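Local coordinates for protein 11S globulin subunit beta (PDB 2E9Q) that stores nutrient reserves in pumpkin seeds as an 11S globulin of the cupin family, whose two-chain subunits assemble into hexamers, at residues A99-A104 with A141-W146; L136-A141 with L314-Q319; F160-N165 with V320-E325; S343-Y348 with W396-T401. All blocks are in the same frame, centred on the assembly; numbering follows the deposited sequence.

Contacts 1 and 2 share A141, at the exit of strand 135-139, and their centres are about 12 Å apart. Contacts 2 and 3 each bring the first cupin domain onto the second, with centres about 9 Å apart, and are connected by helix 317-320, which leads into strand 323-329. Contact 4, about 9 Å from contact 3 between centres, pairs strands 345-350 and 393-400; the latter neighbours 323-329 in the same sheet. Contact 2 alternates along the chain with contacts 1 and 3, and all three close before contact 4 opens. Contacts 2 and 3 thus form the domain join, contact 1 lying on the first-domain side, by the second subunit, and contact 4 in the second barrel wall.

Contact 1: A99-A104 with A141-W146; sequences AIPGCA and AGVSHW
V143 meets the bend at I100 and P101 with both of its methyl groups. CG1 lies 3.6 Å from I100 N, while CG2 rests on the proline ring, 3.9 Å from P101 CD. With CG1 anti to the backbone N (chi1 178°), the valine fork straddles the start of the loop, one branch against main chain and the other against ring. No direct hydrogen bond joins the segments, A99 N lying 3.8 Å from S144 O. A water bridges them instead, donating to S144 O at 3.3 Å and accepting a weak bond from A99 N at 3.5 Å.

The loop owes its shape to a type II turn from I100 to C103, in which P101 and G102 fill the two central positions; the positive phi of G102 (81°) suits a glycine. C103, which closes the turn, is disulfide-bonded to C282, the link that holds the acidic and basic chains together once the precursor is cleaved. A second subunit covers this region: G142 O and S144 OG are hydrogen-bonded to Y339 and Q416 of that subunit, and A99 packs on its M419.

Within the chain, V143 also packs on I98 at the end of strand 93-98. The segment then enters strand 145-149, whose backbone bonds join H145 to G79 of strand 74-81 and W146 to G97 of strand 93-98. The loop 99-104 leaves the end of strand 93-98, which lies between 129-132 and 145-149 in this curled sheet.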
loop_
_atom_site.group_PDB
_atom_site.type_symbol
_atom_site.label_atom_id
_atom_site.label_comp_id
_atom_site.label_asym_id
_atom_site.label_seq_id
_atom_site.Cartn_x
_atom_site.Cartn_y
_atom_site.Cartn_z
ATOM N N ALA A 99 -14.899 -20.510 -8.494
ATOM C CA ALA A 99 -14.911 -19.884 -9.812
ATOM C C ALA A 99 -13.670 -19.139 -10.315
ATOM O O ALA A 99 -13.104 -19.512 -11.344
ATOM C CB ALA A 99 -16.124 -18.957 -9.913
ATOM N N ILE A 100 -13.260 -18.096 -9.596
ATOM C CA ILE A 100 -12.131 -17.239 -9.976
ATOM C C ILE A 100 -12.361 -16.637 -11.374
ATOM O O ILE A 100 -12.178 -17.295 -12.401
ATOM C CB ILE A 100 -10.731 -17.963 -9.878
ATOM C CG1 ILE A 100 -9.759 -17.380 -10.908
ATOM C CG2 ILE A 100 -10.870 -19.460 -10.009
ATOM C CD1 ILE A 100 -9.449 -15.918 -10.712
ATOM N N PRO A 101 -12.769 -15.353 -11.409
ATOM C CA PRO A 101 -13.078 -14.517 -12.574
ATOM C C PRO A 101 -12.161 -14.617 -13.784
ATOM O O PRO A 101 -10.944 -14.780 -13.663
ATOM C CB PRO A 101 -13.112 -13.107 -11.990
ATOM C CG PRO A 101 -12.214 -13.204 -10.788
ATOM C CD PRO A 101 -12.652 -14.512 -10.205
ATOM N N GLY A 102 -12.774 -14.500 -14.958
ATOM C CA GLY A 102 -12.034 -14.577 -16.199
ATOM C C GLY A 102 -11.780 -16.020 -16.561
ATOM O O GLY A 102 -11.665 -16.364 -17.736
ATOM N N CYS A 103 -11.708 -16.873 -15.545
ATOM C CA CYS A 103 -11.451 -18.287 -15.759
ATOM C C CYS A 103 -12.707 -19.130 -15.885
ATOM O O CYS A 103 -12.882 -20.102 -15.143
ATOM C CB CYS A 103 -10.596 -18.843 -14.628
ATOM S SG CYS A 103 -9.023 -17.965 -14.407
ATOM N N ALA A 104 -13.582 -18.762 -16.815
ATOM C CA ALA A 104 -14.797 -19.530 -17.033
ATOM C C ALA A 104 -14.350 -20.951 -17.387
ATOM O O ALA A 104 -14.108 -21.272 -18.554
ATOM C CB ALA A 104 -15.613 -18.921 -18.172
ATOM N N ALA A 141 -9.793 -12.658 -2.697
ATOM C CA ALA A 141 -10.875 -11.743 -2.390
ATOM C C ALA A 141 -11.818 -11.573 -3.590
ATOM O O ALA A 141 -11.373 -11.515 -4.732
ATOM C CB ALA A 141 -10.303 -10.391 -1.984
ATOM N N GLY A 142 -13.118 -11.482 -3.312
ATOM C CA GLY A 142 -14.107 -11.312 -4.361
ATOM C C GLY A 142 -14.510 -12.593 -5.077
ATOM O O GLY A 142 -15.371 -12.587 -5.955
ATOM N N VAL A 143 -13.894 -13.701 -4.699
ATOM C CA VAL A 143 -14.191 -14.975 -5.325
ATOM C C VAL A 143 -15.140 -15.806 -4.469
ATOM O O VAL A 143 -14.886 -16.016 -3.280
ATOM C CB VAL A 143 -12.893 -15.775 -5.551
ATOM C CG1 VAL A 143 -13.209 -17.118 -6.158
ATOM C CG2 VAL A 143 -11.946 -14.976 -6.438
ATOM N N SER A 144 -16.227 -16.283 -5.072
ATOM C CA SER A 144 -17.194 -17.091 -4.336
ATOM C C SER A 144 -16.742 -18.539 -4.310
ATOM O O SER A 144 -16.129 -19.030 -5.254
ATOM C CB SER A 144 -18.584 -17.002 -4.963
ATOM O OG SER A 144 -18.606 -17.646 -6.225
ATOM N N HIS A 145 -17.044 -19.215 -3.214
ATOM C CA HIS A 145 -16.661 -20.598 -3.053
ATOM C C HIS A 145 -17.661 -21.289 -2.162
ATOM O O HIS A 145 -18.383 -20.640 -1.407
ATOM C CB HIS A 145 -15.267 -20.694 -2.438
ATOM C CG HIS A 145 -15.188 -20.196 -1.028
ATOM N ND1 HIS A 145 -14.758 -20.990 0.014
ATOM C CD2 HIS A 145 -15.477 -18.987 -0.487
ATOM C CE1 HIS A 145 -14.788 -20.291 1.136
ATOM N NE2 HIS A 145 -15.219 -19.073 0.860
ATOM N N TRP A 146 -17.712 -22.610 -2.270
ATOM C CA TRP A 146 -18.612 -23.423 -1.467
ATOM C C TRP A 146 -17.871 -24.707 -1.128
ATOM O O TRP A 146 -17.015 -25.161 -1.893
ATOM C CB TRP A 146 -19.902 -23.738 -2.232
ATOM C CG TRP A 146 -19.681 -24.388 -3.571
ATOM C CD1 TRP A 146 -19.637 -23.765 -4.786
ATOM C CD2 TRP A 146 -19.471 -25.788 -3.830
ATOM N NE1 TRP A 146 -19.418 -24.683 -5.782
ATOM C CE2 TRP A 146 -19.312 -25.932 -5.229
ATOM C CE3 TRP A 146 -19.405 -26.930 -3.019
ATOM C CZ2 TRP A 146 -19.089 -27.179 -5.838
ATOM C CZ3 TRP A 146 -19.180 -28.180 -3.630
ATOM C CH2 TRP A 146 -19.027 -28.286 -5.028
HETATM O O HOH W 1 -17.896 -21.221 -6.901
#

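Contact 2: L136-A141 with L314-Q319; sequences LLVVPA and LPILRQ
One water joins the two segments, accepting a hydrogen bond from A141 N at 3.2 Å and donating one to Q319 OE1, also at 3.2 Å. The other end of the same amide lies beside P140, with Q319 NE2 3.8 Å from P140 CB, and the two side chains cross at about a right angle. The glutamine gets there by a bend in its chain at chi2 (-101°), which brings NE2 alongside P140 CB and CG. Deeper in, V138 makes the apolar part of the contact through a single methyl: its CG2 is 3.8 Å from L314 CD2, 3.8 Å from L317 CD2 and 4.2 Å from I316 CG2. These three side chains come from a type I turn, L314 to L317, closed by a bond of 2.9 Å from L317 N to L314 O, and the turn runs directly into helix 317-320. The helix of the second cupin domain is thus laid against strand 135-139 of the first. That strand is flanked in its sheet by strands 85-91 and 287-289. V138 O accepts a hydrogen bond from R96 NH2, and L314 leans on Q288 as well as on V138.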
loop_
_atom_site.group_PDB
_atom_site.type_symbol
_atom_site.label_atom_id
_atom_site.label_comp_id
_atom_site.label_asym_id
_atom_site.label_seq_id
_atom_site.Cartn_x
_atom_site.Cartn_y
_atom_site.Cartn_z
ATOM N N LEU A 136 -4.171 -26.681 2.705
ATOM C CA LEU A 136 -4.210 -25.259 2.962
ATOM C C LEU A 136 -4.842 -24.758 1.670
ATOM O O LEU A 136 -4.189 -24.739 0.617
ATOM C CB LEU A 136 -2.785 -24.714 3.113
ATOM C CG LEU A 136 -2.564 -23.236 3.463
ATOM C CD1 LEU A 136 -3.131 -22.353 2.366
ATOM C CD2 LEU A 136 -3.230 -22.918 4.812
ATOM N N LEU A 137 -6.116 -24.386 1.743
ATOM C CA LEU A 137 -6.839 -23.901 0.581
ATOM C C LEU A 137 -6.729 -22.388 0.492
ATOM O O LEU A 137 -6.613 -21.701 1.508
ATOM C CB LEU A 137 -8.318 -24.301 0.676
ATOM C CG LEU A 137 -8.541 -25.772 1.055
ATOM C CD1 LEU A 137 -10.035 -26.099 1.147
ATOM C CD2 LEU A 137 -7.872 -26.651 0.008
ATOM N N VAL A 138 -6.784 -21.869 -0.726
ATOM C CA VAL A 138 -6.702 -20.439 -0.942
ATOM C C VAL A 138 -8.015 -19.929 -1.528
ATOM O O VAL A 138 -8.647 -20.604 -2.338
ATOM C CB VAL A 138 -5.544 -20.098 -1.919
ATOM C CG1 VAL A 138 -5.551 -18.600 -2.269
ATOM C CG2 VAL A 138 -4.218 -20.503 -1.296
ATOM N N VAL A 139 -8.427 -18.741 -1.102
ATOM C CA VAL A 139 -9.636 -18.135 -1.628
ATOM C C VAL A 139 -9.363 -16.647 -1.797
ATOM O O VAL A 139 -9.404 -15.891 -0.828
ATOM C CB VAL A 139 -10.844 -18.316 -0.683
ATOM C CG1 VAL A 139 -12.092 -17.734 -1.329
ATOM C CG2 VAL A 139 -11.051 -19.783 -0.370
ATOM N N PRO A 140 -9.062 -16.204 -3.034
ATOM C CA PRO A 140 -8.788 -14.778 -3.262
ATOM C C PRO A 140 -10.014 -13.943 -2.940
ATOM O O PRO A 140 -11.141 -14.455 -2.927
ATOM C CB PRO A 140 -8.443 -14.713 -4.752
ATOM C CG PRO A 140 -7.890 -16.079 -5.044
ATOM C CD PRO A 140 -8.838 -16.984 -4.263
ATOM N N ALA A 141 -9.793 -12.658 -2.697
ATOM C CA ALA A 141 -10.875 -11.743 -2.390
ATOM C C ALA A 141 -11.818 -11.573 -3.590
ATOM O O ALA A 141 -11.373 -11.515 -4.732
ATOM C CB ALA A 141 -10.303 -10.391 -1.984
ATOM N N LEU A 314 3.667 -22.291 -3.721
ATOM C CA LEU A 314 2.315 -22.139 -4.215
ATOM C C LEU A 314 2.225 -20.723 -4.765
ATOM O O LEU A 314 1.875 -19.779 -4.046
ATOM C CB LEU A 314 1.308 -22.365 -3.085
ATOM C CG LEU A 314 -0.187 -22.311 -3.441
ATOM C CD1 LEU A 314 -0.554 -23.462 -4.377
ATOM C CD2 LEU A 314 -1.012 -22.397 -2.162
ATOM N N PRO A 315 2.552 -20.562 -6.063
ATOM C CA PRO A 315 2.555 -19.311 -6.831
ATOM C C PRO A 315 1.406 -18.353 -6.549
ATOM O O PRO A 315 1.592 -17.143 -6.512
ATOM C CB PRO A 315 2.533 -19.799 -8.275
ATOM C CG PRO A 315 3.354 -21.037 -8.203
ATOM C CD PRO A 315 2.830 -21.710 -6.951
ATOM N N ILE A 316 0.212 -18.890 -6.365
ATOM C CA ILE A 316 -0.938 -18.041 -6.120
ATOM C C ILE A 316 -0.803 -17.162 -4.854
ATOM O O ILE A 316 -1.426 -16.118 -4.755
ATOM C CB ILE A 316 -2.234 -18.898 -6.071
ATOM C CG1 ILE A 316 -3.461 -17.993 -6.053
ATOM C CG2 ILE A 316 -2.225 -19.798 -4.869
ATOM C CD1 ILE A 316 -3.510 -17.038 -7.201
ATOM N N LEU A 317 0.025 -17.571 -3.904
ATOM C CA LEU A 317 0.203 -16.801 -2.678
ATOM C C LEU A 317 0.765 -15.405 -2.951
ATOM O O LEU A 317 0.516 -14.460 -2.198
ATOM C CB LEU A 317 1.099 -17.571 -1.718
ATOM C CG LEU A 317 0.441 -18.893 -1.309
ATOM C CD1 LEU A 317 1.298 -19.626 -0.301
ATOM C CD2 LEU A 317 -0.948 -18.596 -0.725
ATOM N N ARG A 318 1.517 -15.284 -4.039
ATOM C CA ARG A 318 2.093 -14.014 -4.442
ATOM C C ARG A 318 0.955 -13.017 -4.665
ATOM O O ARG A 318 1.092 -11.833 -4.380
ATOM C CB ARG A 318 2.889 -14.210 -5.736
ATOM C CG ARG A 318 3.755 -13.031 -6.178
ATOM C CD ARG A 318 4.215 -13.238 -7.633
ATOM N NE ARG A 318 5.086 -12.170 -8.134
ATOM C CZ ARG A 318 5.414 -12.001 -9.416
ATOM N NH1 ARG A 318 4.943 -12.823 -10.347
ATOM N NH2 ARG A 318 6.227 -11.014 -9.773
ATOM N N GLN A 319 -0.180 -13.499 -5.165
ATOM C CA GLN A 319 -1.312 -12.621 -5.419
ATOM C C GLN A 319 -2.132 -12.282 -4.178
ATOM O O GLN A 319 -2.629 -11.167 -4.073
ATOM C CB GLN A 319 -2.235 -13.210 -6.486
ATOM C CG GLN A 319 -3.327 -12.230 -6.940
ATOM C CD GLN A 319 -4.692 -12.497 -6.307
ATOM O OE1 GLN A 319 -5.575 -11.629 -6.303
ATOM N NE2 GLN A 319 -4.875 -13.706 -5.781
HETATM O O HOH W 2 -6.907 -11.478 -3.351
#

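Contact 3: F160-N165 with V320-E325; sequences FADTRN and VRLSAE
At the seam between the two cupin domains, N165 of the first reaches the end of helix 317-320 in the second. N165 ND2 donates to V320 O at 2.6 Å, with an N-H...O angle of 156°. The nitrogen stands almost in line with the C=O bond (166°), and the acceptor stays close to the plane of the amide. An extended first torsion, chi1 -174°, carries the amide out from the loop to this carbonyl, just before R321 leaves the helix with positive phi. N165 OD1 accepts from A167 N, so both ends of the amide are held and its rotation is fixed.

L322 supplies the apolar half. Its CD2 methyl touches the edge of the F160 ring, 4.1 Å from CE1, and packs against D162, 3.8 Å from CB and 3.6 Å from OD2. The other oxygen, D162 OD1, accepts from R164 N at 3.1 Å in an Asx turn that shapes the loop carrying N165. A leucine in place of N165 would probably deprive V320 O of this donor and A167 N of its acceptor. Because carbonyls at the C-terminal end of a helix gather partial negative charge, an amide N-H is probably a favourable partner there.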
loop_
_atom_site.group_PDB
_atom_site.type_symbol
_atom_site.label_atom_id
_atom_site.label_comp_id
_atom_site.label_asym_id
_atom_site.label_seq_id
_atom_site.Cartn_x
_atom_site.Cartn_y
_atom_site.Cartn_z
ATOM N N PHE A 160 -8.636 -18.144 7.894
ATOM C CA PHE A 160 -7.886 -16.942 8.198
ATOM C C PHE A 160 -8.151 -15.898 7.114
ATOM O O PHE A 160 -7.963 -16.150 5.918
ATOM C CB PHE A 160 -6.403 -17.268 8.274
ATOM C CG PHE A 160 -5.521 -16.062 8.404
ATOM C CD1 PHE A 160 -4.862 -15.546 7.293
ATOM C CD2 PHE A 160 -5.320 -15.459 9.647
ATOM C CE1 PHE A 160 -4.006 -14.444 7.414
ATOM C CE2 PHE A 160 -4.466 -14.356 9.785
ATOM C CZ PHE A 160 -3.805 -13.847 8.665
ATOM N N ALA A 161 -8.619 -14.732 7.543
ATOM C CA ALA A 161 -8.930 -13.637 6.637
ATOM C C ALA A 161 -8.143 -12.415 7.060
ATOM O O ALA A 161 -8.042 -12.106 8.251
ATOM C CB ALA A 161 -10.422 -13.339 6.668
ATOM N N ASP A 162 -7.585 -11.721 6.078
ATOM C CA ASP A 162 -6.792 -10.533 6.341
ATOM C C ASP A 162 -7.425 -9.325 5.668
ATOM O O ASP A 162 -7.414 -9.206 4.437
ATOM C CB ASP A 162 -5.369 -10.759 5.836
ATOM C CG ASP A 162 -4.536 -9.500 5.835
ATOM O OD1 ASP A 162 -4.680 -8.657 6.753
ATOM O OD2 ASP A 162 -3.713 -9.366 4.903
ATOM N N THR A 163 -7.974 -8.436 6.492
ATOM C CA THR A 163 -8.649 -7.226 6.031
ATOM C C THR A 163 -7.701 -6.100 5.670
ATOM O O THR A 163 -8.074 -5.182 4.955
ATOM C CB THR A 163 -9.629 -6.707 7.089
ATOM O OG1 THR A 163 -8.908 -6.374 8.282
ATOM C CG2 THR A 163 -10.663 -7.773 7.423
ATOM N N ARG A 164 -6.480 -6.143 6.178
ATOM C CA ARG A 164 -5.525 -5.103 5.828
ATOM C C ARG A 164 -4.740 -5.639 4.642
ATOM O O ARG A 164 -3.511 -5.611 4.612
ATOM C CB ARG A 164 -4.585 -4.793 6.994
ATOM C CG ARG A 164 -5.222 -3.949 8.086
ATOM C CD ARG A 164 -4.171 -3.479 9.085
ATOM N NE ARG A 164 -4.783 -2.853 10.247
ATOM C CZ ARG A 164 -5.439 -1.698 10.221
ATOM N NH1 ARG A 164 -5.966 -1.213 11.337
ATOM N NH2 ARG A 164 -5.556 -1.021 9.086
ATOM N N ASN A 165 -5.471 -6.163 3.672
ATOM C CA ASN A 165 -4.848 -6.717 2.491
ATOM C C ASN A 165 -5.063 -5.752 1.337
ATOM O O ASN A 165 -6.139 -5.164 1.198
ATOM C CB ASN A 165 -5.459 -8.081 2.166
ATOM C CG ASN A 165 -4.743 -8.787 1.025
ATOM O OD1 ASN A 165 -4.938 -8.465 -0.147
ATOM N ND2 ASN A 165 -3.898 -9.748 1.371
ATOM N N VAL A 320 -2.300 -13.220 -3.246
ATOM C CA VAL A 320 -3.072 -12.898 -2.046
ATOM C C VAL A 320 -2.189 -12.254 -0.979
ATOM O O VAL A 320 -2.683 -11.582 -0.074
ATOM C CB VAL A 320 -3.788 -14.142 -1.439
ATOM C CG1 VAL A 320 -4.861 -14.616 -2.382
ATOM C CG2 VAL A 320 -2.810 -15.244 -1.168
ATOM N N ARG A 321 -0.876 -12.438 -1.113
ATOM C CA ARG A 321 0.089 -11.884 -0.165
ATOM C C ARG A 321 -0.088 -12.470 1.232
ATOM O O ARG A 321 -0.075 -11.755 2.233
ATOM C CB ARG A 321 -0.026 -10.353 -0.104
ATOM C CG ARG A 321 -0.018 -9.690 -1.466
ATOM C CD ARG A 321 0.320 -8.213 -1.368
ATOM N NE ARG A 321 -0.093 -7.468 -2.557
ATOM C CZ ARG A 321 0.162 -7.842 -3.808
ATOM N NH1 ARG A 321 0.832 -8.960 -4.050
ATOM N NH2 ARG A 321 -0.251 -7.091 -4.820
ATOM N N LEU A 322 -0.250 -13.783 1.284
ATOM C CA LEU A 322 -0.410 -14.497 2.539
ATOM C C LEU A 322 0.366 -15.802 2.403
ATOM O O LEU A 322 0.686 -16.223 1.291
ATOM C CB LEU A 322 -1.891 -14.816 2.794
ATOM C CG LEU A 322 -2.923 -13.684 2.830
ATOM C CD1 LEU A 322 -4.303 -14.297 3.000
ATOM C CD2 LEU A 322 -2.636 -12.715 3.967
ATOM N N SER A 323 0.679 -16.426 3.534
ATOM C CA SER A 323 1.380 -17.703 3.550
ATOM C C SER A 323 1.113 -18.380 4.895
ATOM O O SER A 323 0.462 -17.791 5.761
ATOM C CB SER A 323 2.887 -17.523 3.279
ATOM O OG SER A 323 3.518 -16.603 4.150
ATOM N N ALA A 324 1.571 -19.622 5.050
ATOM C CA ALA A 324 1.341 -20.370 6.280
ATOM C C ALA A 324 2.435 -21.373 6.592
ATOM O O ALA A 324 3.168 -21.823 5.703
ATOM C CB ALA A 324 0.006 -21.091 6.207
ATOM N N GLU A 325 2.518 -21.723 7.870
ATOM C CA GLU A 325 3.483 -22.687 8.379
ATOM C C GLU A 325 2.685 -23.622 9.285
ATOM O O GLU A 325 1.886 -23.159 10.112
ATOM C CB GLU A 325 4.574 -21.997 9.207
ATOM C CG GLU A 325 5.601 -21.181 8.418
ATOM C CD GLU A 325 6.679 -20.580 9.315
ATOM O OE1 GLU A 325 7.753 -20.187 8.810
ATOM O OE2 GLU A 325 6.448 -20.493 10.538
#

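Contact 4: S343-Y348 with W396-T401; sequences SHSVMY and WIAFKT
Two antiparallel strands of the second cupin barrel, 345-350 and 393-400, pair here, their axes at 157°. Backbone bonds come in two reciprocal sets: V346 N to F399 O (2.8 Å) and F399 N to V346 O (2.9 Å), then Y348 N to I397 O (2.9 Å) and I397 N to Y348 O (3.0 Å). S345 with K400 and M347 with A398 form the non-hydrogen-bonded pairs.

Side-chain polar bonds lie toward the other end. T401 OG1 accepts from H344 N at 3.0 Å, continuing the pairing past the strand; it is hydrogen-bonded to Q169 OE1 of the third subunit, whose Q169 O meets H344 NE2. K400 NZ donates to S345 OG at 2.7 Å and has a long, weak ion pair with E325. A methionine in place of K400 would probably leave S345 OG without this donor, while E325 would lose a weak second partner, its salt bridge to R447 remaining.

The F399 ring meets that of F160, their planes nearly parallel, tying this sheet to the first domain. On the face shared with S345 and K400, M347 lies beside K387, a magnesium-binding residue, and over W396 in a Met-aromatic contact, with SD 4.1 Å from the centroid of the W396 five-membered ring. A bend at the last torsion (chi3 -68°) lowers M347 CE to 3.2 Å from that centroid, 12° off the ring normal, a CH-pi contact.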
loop_
_atom_site.group_PDB
_atom_site.type_symbol
_atom_site.label_atom_id
_atom_site.label_comp_id
_atom_site.label_asym_id
_atom_site.label_seq_id
_atom_site.Cartn_x
_atom_site.Cartn_y
_atom_site.Cartn_z
ATOM N N SER A 343 6.373 -10.127 8.744
ATOM C CA SER A 343 4.935 -10.340 8.861
ATOM C C SER A 343 4.458 -10.714 10.252
ATOM O O SER A 343 5.257 -11.003 11.146
ATOM C CB SER A 343 4.455 -11.406 7.875
ATOM O OG SER A 343 4.764 -12.701 8.335
ATOM N N HIS A 344 3.143 -10.674 10.424
ATOM C CA HIS A 344 2.533 -11.051 11.681
ATOM C C HIS A 344 2.369 -12.550 11.555
ATOM O O HIS A 344 2.361 -13.093 10.441
ATOM C CB HIS A 344 1.162 -10.393 11.842
ATOM C CG HIS A 344 1.209 -8.901 11.821
ATOM N ND1 HIS A 344 1.817 -8.163 12.814
ATOM C CD2 HIS A 344 0.739 -8.009 10.918
ATOM C CE1 HIS A 344 1.718 -6.878 12.523
ATOM N NE2 HIS A 344 1.068 -6.757 11.379
ATOM N N SER A 345 2.239 -13.229 12.682
ATOM C CA SER A 345 2.088 -14.664 12.645
ATOM C C SER A 345 0.899 -15.028 13.519
ATOM O O SER A 345 0.956 -14.907 14.746
ATOM C CB SER A 345 3.380 -15.321 13.141
ATOM O OG SER A 345 3.302 -16.736 13.075
ATOM N N VAL A 346 -0.180 -15.464 12.882
ATOM C CA VAL A 346 -1.394 -15.822 13.599
ATOM C C VAL A 346 -1.494 -17.335 13.801
ATOM O O VAL A 346 -1.921 -18.081 12.913
ATOM C CB VAL A 346 -2.620 -15.277 12.841
ATOM C CG1 VAL A 346 -3.871 -15.420 13.672
ATOM C CG2 VAL A 346 -2.386 -13.814 12.488
ATOM N N MET A 347 -1.101 -17.774 14.994
ATOM C CA MET A 347 -1.096 -19.191 15.346
ATOM C C MET A 347 -2.370 -19.793 15.925
ATOM O O MET A 347 -2.877 -19.338 16.947
ATOM C CB MET A 347 0.048 -19.473 16.319
ATOM C CG MET A 347 0.035 -20.884 16.859
ATOM S SD MET A 347 1.405 -21.230 17.949
ATOM C CE MET A 347 2.681 -21.180 16.848
ATOM N N TYR A 348 -2.880 -20.823 15.263
ATOM C CA TYR A 348 -4.053 -21.550 15.728
ATOM C C TYR A 348 -3.554 -22.942 16.149
ATOM O O TYR A 348 -2.989 -23.679 15.333
ATOM C CB TYR A 348 -5.088 -21.710 14.620
ATOM C CG TYR A 348 -6.227 -22.608 15.019
ATOM C CD1 TYR A 348 -7.332 -22.106 15.703
ATOM C CD2 TYR A 348 -6.177 -23.983 14.763
ATOM C CE1 TYR A 348 -8.363 -22.953 16.131
ATOM C CE2 TYR A 348 -7.197 -24.831 15.182
ATOM C CZ TYR A 348 -8.285 -24.318 15.864
ATOM O OH TYR A 348 -9.299 -25.163 16.270
ATOM N N TRP A 396 0.278 -26.975 15.436
ATOM C CA TRP A 396 -0.442 -25.789 14.982
ATOM C C TRP A 396 -0.301 -25.411 13.514
ATOM O O TRP A 396 0.514 -25.963 12.771
ATOM C CB TRP A 396 0.040 -24.589 15.794
ATOM C CG TRP A 396 1.391 -24.128 15.359
ATOM C CD1 TRP A 396 1.669 -23.160 14.438
ATOM C CD2 TRP A 396 2.655 -24.685 15.748
ATOM N NE1 TRP A 396 3.022 -23.079 14.224
ATOM C CE2 TRP A 396 3.653 -24.004 15.016
ATOM C CE3 TRP A 396 3.038 -25.697 16.639
ATOM C CZ2 TRP A 396 5.012 -24.297 15.147
ATOM C CZ3 TRP A 396 4.391 -25.996 16.772
ATOM C CH2 TRP A 396 5.363 -25.294 16.026
ATOM N N ILE A 397 -1.104 -24.424 13.133
ATOM C CA ILE A 397 -1.069 -23.838 11.807
ATOM C C ILE A 397 -0.948 -22.331 12.057
ATOM O O ILE A 397 -1.790 -21.726 12.742
ATOM C CB ILE A 397 -2.349 -24.138 10.991
ATOM C CG1 ILE A 397 -2.217 -23.521 9.607
ATOM C CG2 ILE A 397 -3.575 -23.601 11.680
ATOM C CD1 ILE A 397 -1.048 -24.061 8.822
ATOM N N ALA A 398 0.112 -21.741 11.522
ATOM C CA ALA A 398 0.375 -20.320 11.688
ATOM C C ALA A 398 0.234 -19.540 10.382
ATOM O O ALA A 398 1.037 -19.710 9.469
ATOM C CB ALA A 398 1.769 -20.126 12.246
ATOM N N PHE A 399 -0.772 -18.678 10.305
ATOM C CA PHE A 399 -0.992 -17.874 9.109
ATOM C C PHE A 399 -0.117 -16.621 9.129
ATOM O O PHE A 399 0.026 -15.970 10.170
ATOM C CB PHE A 399 -2.465 -17.475 8.994
ATOM C CG PHE A 399 -3.404 -18.635 9.054
ATOM C CD1 PHE A 399 -3.933 -19.057 10.271
ATOM C CD2 PHE A 399 -3.748 -19.326 7.890
ATOM C CE1 PHE A 399 -4.800 -20.156 10.337
ATOM C CE2 PHE A 399 -4.610 -20.426 7.936
ATOM C CZ PHE A 399 -5.140 -20.843 9.164
ATOM N N LYS A 400 0.459 -16.303 7.970
ATOM C CA LYS A 400 1.338 -15.154 7.803
ATOM C C LYS A 400 0.677 -14.093 6.934
ATOM O O LYS A 400 0.004 -14.414 5.957
ATOM C CB LYS A 400 2.648 -15.595 7.143
ATOM C CG LYS A 400 3.297 -16.814 7.783
ATOM C CD LYS A 400 3.752 -16.562 9.215
ATOM C CE LYS A 400 4.358 -17.830 9.793
ATOM N NZ LYS A 400 4.902 -17.655 11.159
ATOM N N THR A 401 0.876 -12.830 7.292
ATOM C CA THR A 401 0.313 -11.717 6.542
ATOM C C THR A 401 1.296 -11.221 5.476
ATOM O O THR A 401 1.430 -10.018 5.255
ATOM C CB THR A 401 -0.011 -10.551 7.465
ATOM O OG1 THR A 401 1.180 -10.176 8.160
ATOM C CG2 THR A 401 -1.090 -10.947 8.479
#